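Local atomic coordinates of uncharacterized protein AF_1514 (Archaeoglobus fulgidus DSM 4304, PDB entry 3C0F), a protein that is of unknown function but adopts a hot dog fold, in which an antiparallel beta sheet packs against a helix. Residues 33-38 with 80-85. Numbering follows the deposited sequence.
Sequences DGILLS and YFRIEV
Asp33 to Ser38 and Tyr80 to Glu84 run antiparallel as neighbouring sheet strands, their axes 4.6 Å apart at closest approach, with Asp33-Glu84 and Ile35-Arg82 as hydrogen-bonded pairs and Gly34-Ile83 and Leu36-Phe81 as non-hydrogen-bonded ones. The register then slips by one residue at a classic beta bulge, where Leu37 and Ser38 both face Tyr80. Tyr80 O takes a 2.8 Å bond from Leu37 N and a weak one from Ser38 N, while Tyr80 N donates to Ser38 O.

On the face bearing Leu36 and Phe81, Leu36 CD1 sits over the centre of the Phe81 ring, 4.0 Å from its centroid, in a CH-pi contact. Leu36 reaches it with CG anti to the backbone N (chi1 -177°). Gly34 adds only backbone here, its carbonyl carbon lying at the edge of the same ring.

On the other face, Arg82 bends at chi3 (68°) and turns its guanidinium back toward Glu84 of the same strand. NE and NH2 grip one carboxylate oxygen side-on, Arg82 NE lying 2.9 Å from Glu84 OE2 and both bonds keeping to the guanidinium plane. Ile35 lies alongside, its CG2 3.7 Å from Arg82 NH2 and its CG1 against the Glu84 carboxylate; Leu37 CD2 comes within 3.6 Å of Arg82 NH1, which donates to Arg66 O. An alanine in place of Glu84 would probably leave Arg82 NE and NH2 without their carboxylate acceptor and Ile35 CG1 less covered, with the NH1 bond to Arg66 O left to hold the guanidinium. Farther along, Ser38 and Tyr80 meet helix 58-65, and Ser38 OG bonds Trp59 O. The ladder thus joins two central strands of the sheet, apolar around Phe81 on one face, while on the other an ion pair rests against aliphatic side chains and likely steadies the arginine's charge.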
ATOM      1  N   ASP A  33      -5.728  -6.054  14.826  1.00 11.54           N
ATOM      2  CA  ASP A  33      -5.635  -7.503  14.722  1.00 11.33           C
ATOM      3  C   ASP A  33      -6.162  -7.962  13.357  1.00 11.42           C
ATOM      4  O   ASP A  33      -7.372  -7.953  13.113  1.00 11.44           O
ATOM      5  CB  ASP A  33      -6.439  -8.146  15.859  1.00 11.22           C
ATOM      6  CG  ASP A  33      -6.090  -9.607  16.088  1.00 10.98           C
ATOM      7  OD1 ASP A  33      -5.398 -10.223  15.243  1.00 10.35           O
ATOM      8  OD2 ASP A  33      -6.515 -10.138  17.139  1.00  9.95           O
ATOM      9  N   GLY A  34      -5.242  -8.368  12.485  1.00 11.38           N
ATOM     10  CA  GLY A  34      -5.571  -8.738  11.109  1.00 12.01           C
ATOM     11  C   GLY A  34      -6.042 -10.173  10.963  1.00 12.40           C
ATOM     12  O   GLY A  34      -5.238 -11.107  11.001  1.00 12.47           O
ATOM     13  N   ILE A  35      -7.352 -10.343  10.803  1.00 12.55           N
ATOM     14  CA  ILE A  35      -7.935 -11.657  10.549  1.00 12.85           C
ATOM     15  C   ILE A  35      -7.995 -11.872   9.037  1.00 12.87           C
ATOM     16  O   ILE A  35      -8.831 -11.277   8.353  1.00 13.03           O
ATOM     17  CB  ILE A  35      -9.368 -11.781  11.151  1.00 12.99           C
ATOM     18  CG1 ILE A  35      -9.422 -11.277  12.610  1.00 13.92           C
ATOM     19  CG2 ILE A  35      -9.925 -13.201  10.973  1.00 13.12           C
ATOM     20  CD1 ILE A  35      -8.495 -11.988  13.585  1.00 14.84           C
ATOM     21  N   LEU A  36      -7.103 -12.713   8.521  1.00 12.67           N
ATOM     22  CA  LEU A  36      -7.079 -13.004   7.088  1.00 12.72           C
ATOM     23  C   LEU A  36      -8.247 -13.906   6.705  1.00 12.59           C
ATOM     24  O   LEU A  36      -8.368 -15.030   7.201  1.00 12.67           O
ATOM     25  CB  LEU A  36      -5.749 -13.631   6.662  1.00 12.65           C
ATOM     26  CG  LEU A  36      -5.586 -13.914   5.161  1.00 12.93           C
ATOM     27  CD1 LEU A  36      -5.762 -12.656   4.300  1.00 13.50           C
ATOM     28  CD2 LEU A  36      -4.236 -14.554   4.898  1.00 13.00           C
ATOM     29  N   LEU A  37      -9.101 -13.401   5.819  1.00 12.46           N
ATOM     30  CA  LEU A  37     -10.318 -14.109   5.426  1.00 12.76           C
ATOM     31  C   LEU A  37     -10.155 -14.887   4.119  1.00 12.59           C
ATOM     32  O   LEU A  37     -10.595 -16.032   4.017  1.00 12.96           O
ATOM     33  CB  LEU A  37     -11.501 -13.137   5.339  1.00 12.99           C
ATOM     34  CG  LEU A  37     -11.915 -12.441   6.641  1.00 13.72           C
ATOM     35  CD1 LEU A  37     -12.844 -11.270   6.344  1.00 14.23           C
ATOM     36  CD2 LEU A  37     -12.559 -13.409   7.629  1.00 15.24           C
ATOM     37  N   SER A  38      -9.528 -14.264   3.125  1.00 12.48           N
ATOM     38  CA  SER A  38      -9.343 -14.908   1.824  1.00 12.24           C
ATOM     39  C   SER A  38      -8.120 -14.390   1.073  1.00 12.30           C
ATOM     40  O   SER A  38      -7.624 -13.295   1.347  1.00 11.93           O
ATOM     41  CB  SER A  38     -10.605 -14.754   0.961  1.00 12.38           C
ATOM     42  OG  SER A  38     -10.809 -13.407   0.579  1.00 12.64           O
ATOM     43  N   TYR A  80      -7.705 -10.356   1.698  1.00 12.28           N
ATOM     44  CA  TYR A  80      -8.848  -9.681   2.302  1.00 12.17           C
ATOM     45  C   TYR A  80      -8.869  -9.929   3.808  1.00 11.85           C
ATOM     46  O   TYR A  80      -8.985 -11.075   4.258  1.00 11.40           O
ATOM     47  CB  TYR A  80     -10.149 -10.135   1.633  1.00 12.58           C
ATOM     48  CG  TYR A  80     -10.236  -9.745   0.174  1.00 12.84           C
ATOM     49  CD1 TYR A  80     -10.849  -8.553  -0.213  1.00 13.57           C
ATOM     50  CD2 TYR A  80      -9.685 -10.557  -0.821  1.00 12.81           C
ATOM     51  CE1 TYR A  80     -10.920  -8.184  -1.557  1.00 13.90           C
ATOM     52  CE2 TYR A  80      -9.749 -10.198  -2.164  1.00 13.36           C
ATOM     53  CZ  TYR A  80     -10.365  -9.010  -2.522  1.00 13.71           C
ATOM     54  OH  TYR A  80     -10.431  -8.652  -3.849  1.00 14.71           O
ATOM     55  N   PHE A  81      -8.747  -8.841   4.570  1.00 11.56           N
ATOM     56  CA  PHE A  81      -8.686  -8.881   6.031  1.00 11.55           C
ATOM     57  C   PHE A  81      -9.924  -8.276   6.685  1.00 11.46           C
ATOM     58  O   PHE A  81     -10.491  -7.304   6.174  1.00 11.07           O
ATOM     59  CB  PHE A  81      -7.497  -8.054   6.538  1.00 11.77           C
ATOM     60  CG  PHE A  81      -6.147  -8.644   6.249  1.00 12.07           C
ATOM     61  CD1 PHE A  81      -5.541  -9.510   7.158  1.00 12.59           C
ATOM     62  CD2 PHE A  81      -5.451  -8.291   5.095  1.00 11.96           C
ATOM     63  CE1 PHE A  81      -4.271 -10.041   6.903  1.00 12.40           C
ATOM     64  CE2 PHE A  81      -4.184  -8.817   4.832  1.00 11.95           C
ATOM     65  CZ  PHE A  81      -3.591  -9.690   5.742  1.00 12.18           C
ATOM     66  N   ARG A  82     -10.322  -8.850   7.820  1.00 11.33           N
ATOM     67  CA  ARG A  82     -11.119  -8.131   8.812  1.00 11.61           C
ATOM     68  C   ARG A  82     -10.162  -7.638   9.900  1.00 11.64           C
ATOM     69  O   ARG A  82      -9.623  -8.433  10.676  1.00 11.62           O
ATOM     70  CB  ARG A  82     -12.228  -9.012   9.407  1.00 11.39           C
ATOM     71  CG  ARG A  82     -13.097  -8.295  10.465  1.00 11.53           C
ATOM     72  CD  ARG A  82     -14.232  -9.170  11.002  1.00 12.05           C
ATOM     73  NE  ARG A  82     -13.743 -10.296  11.802  1.00 14.00           N
ATOM     74  CZ  ARG A  82     -13.824 -11.577  11.441  1.00 14.60           C
ATOM     75  NH1 ARG A  82     -14.391 -11.923  10.292  1.00 14.69           N
ATOM     76  NH2 ARG A  82     -13.346 -12.519  12.241  1.00 15.06           N
ATOM     77  N   ILE A  83      -9.927  -6.328   9.927  1.00 11.77           N
ATOM     78  CA  ILE A  83      -9.092  -5.720  10.956  1.00 11.84           C
ATOM     79  C   ILE A  83      -9.949  -5.500  12.197  1.00 11.90           C
ATOM     80  O   ILE A  83     -10.926  -4.746  12.165  1.00 11.46           O
ATOM     81  CB  ILE A  83      -8.455  -4.377  10.493  1.00 11.84           C
ATOM     82  CG1 ILE A  83      -7.672  -4.541   9.175  1.00 12.16           C
ATOM     83  CG2 ILE A  83      -7.589  -3.764  11.610  1.00 12.05           C
ATOM     84  CD1 ILE A  83      -6.462  -5.487   9.232  1.00 11.52           C
ATOM     85  N   GLU A  84      -9.593  -6.192  13.275  1.00 12.15           N
ATOM     86  CA  GLU A  84     -10.293  -6.060  14.545  1.00 12.79           C
ATOM     87  C   GLU A  84      -9.513  -5.150  15.483  1.00 13.08           C
ATOM     88  O   GLU A  84      -8.285  -5.231  15.567  1.00 12.97           O
ATOM     89  CB  GLU A  84     -10.531  -7.432  15.183  1.00 12.71           C
ATOM     90  CG  GLU A  84     -11.505  -8.310  14.391  1.00 12.61           C
ATOM     91  CD  GLU A  84     -11.770  -9.665  15.030  1.00 13.05           C
ATOM     92  OE1 GLU A  84     -11.211  -9.958  16.113  1.00 12.84           O
ATOM     93  OE2 GLU A  84     -12.546 -10.441  14.438  1.00 13.97           O
ATOM     94  N   VAL A  85     -10.240  -4.271  16.165  1.00 13.57           N
ATOM     95  CA  VAL A  85      -9.653  -3.335  17.125  1.00 14.26           C
ATOM     96  C   VAL A  85     -10.261  -3.532  18.515  1.00 14.73           C
ATOM     97  O   VAL A  85     -11.339  -4.123  18.653  1.00 14.62           O
ATOM     98  CB  VAL A  85      -9.798  -1.855  16.667  1.00 14.28           C
ATOM     99  CG1 VAL A  85      -8.982  -1.592  15.397  1.00 14.46           C
ATOM    100  CG2 VAL A  85     -11.266  -1.477  16.462  1.00 14.43           C
TER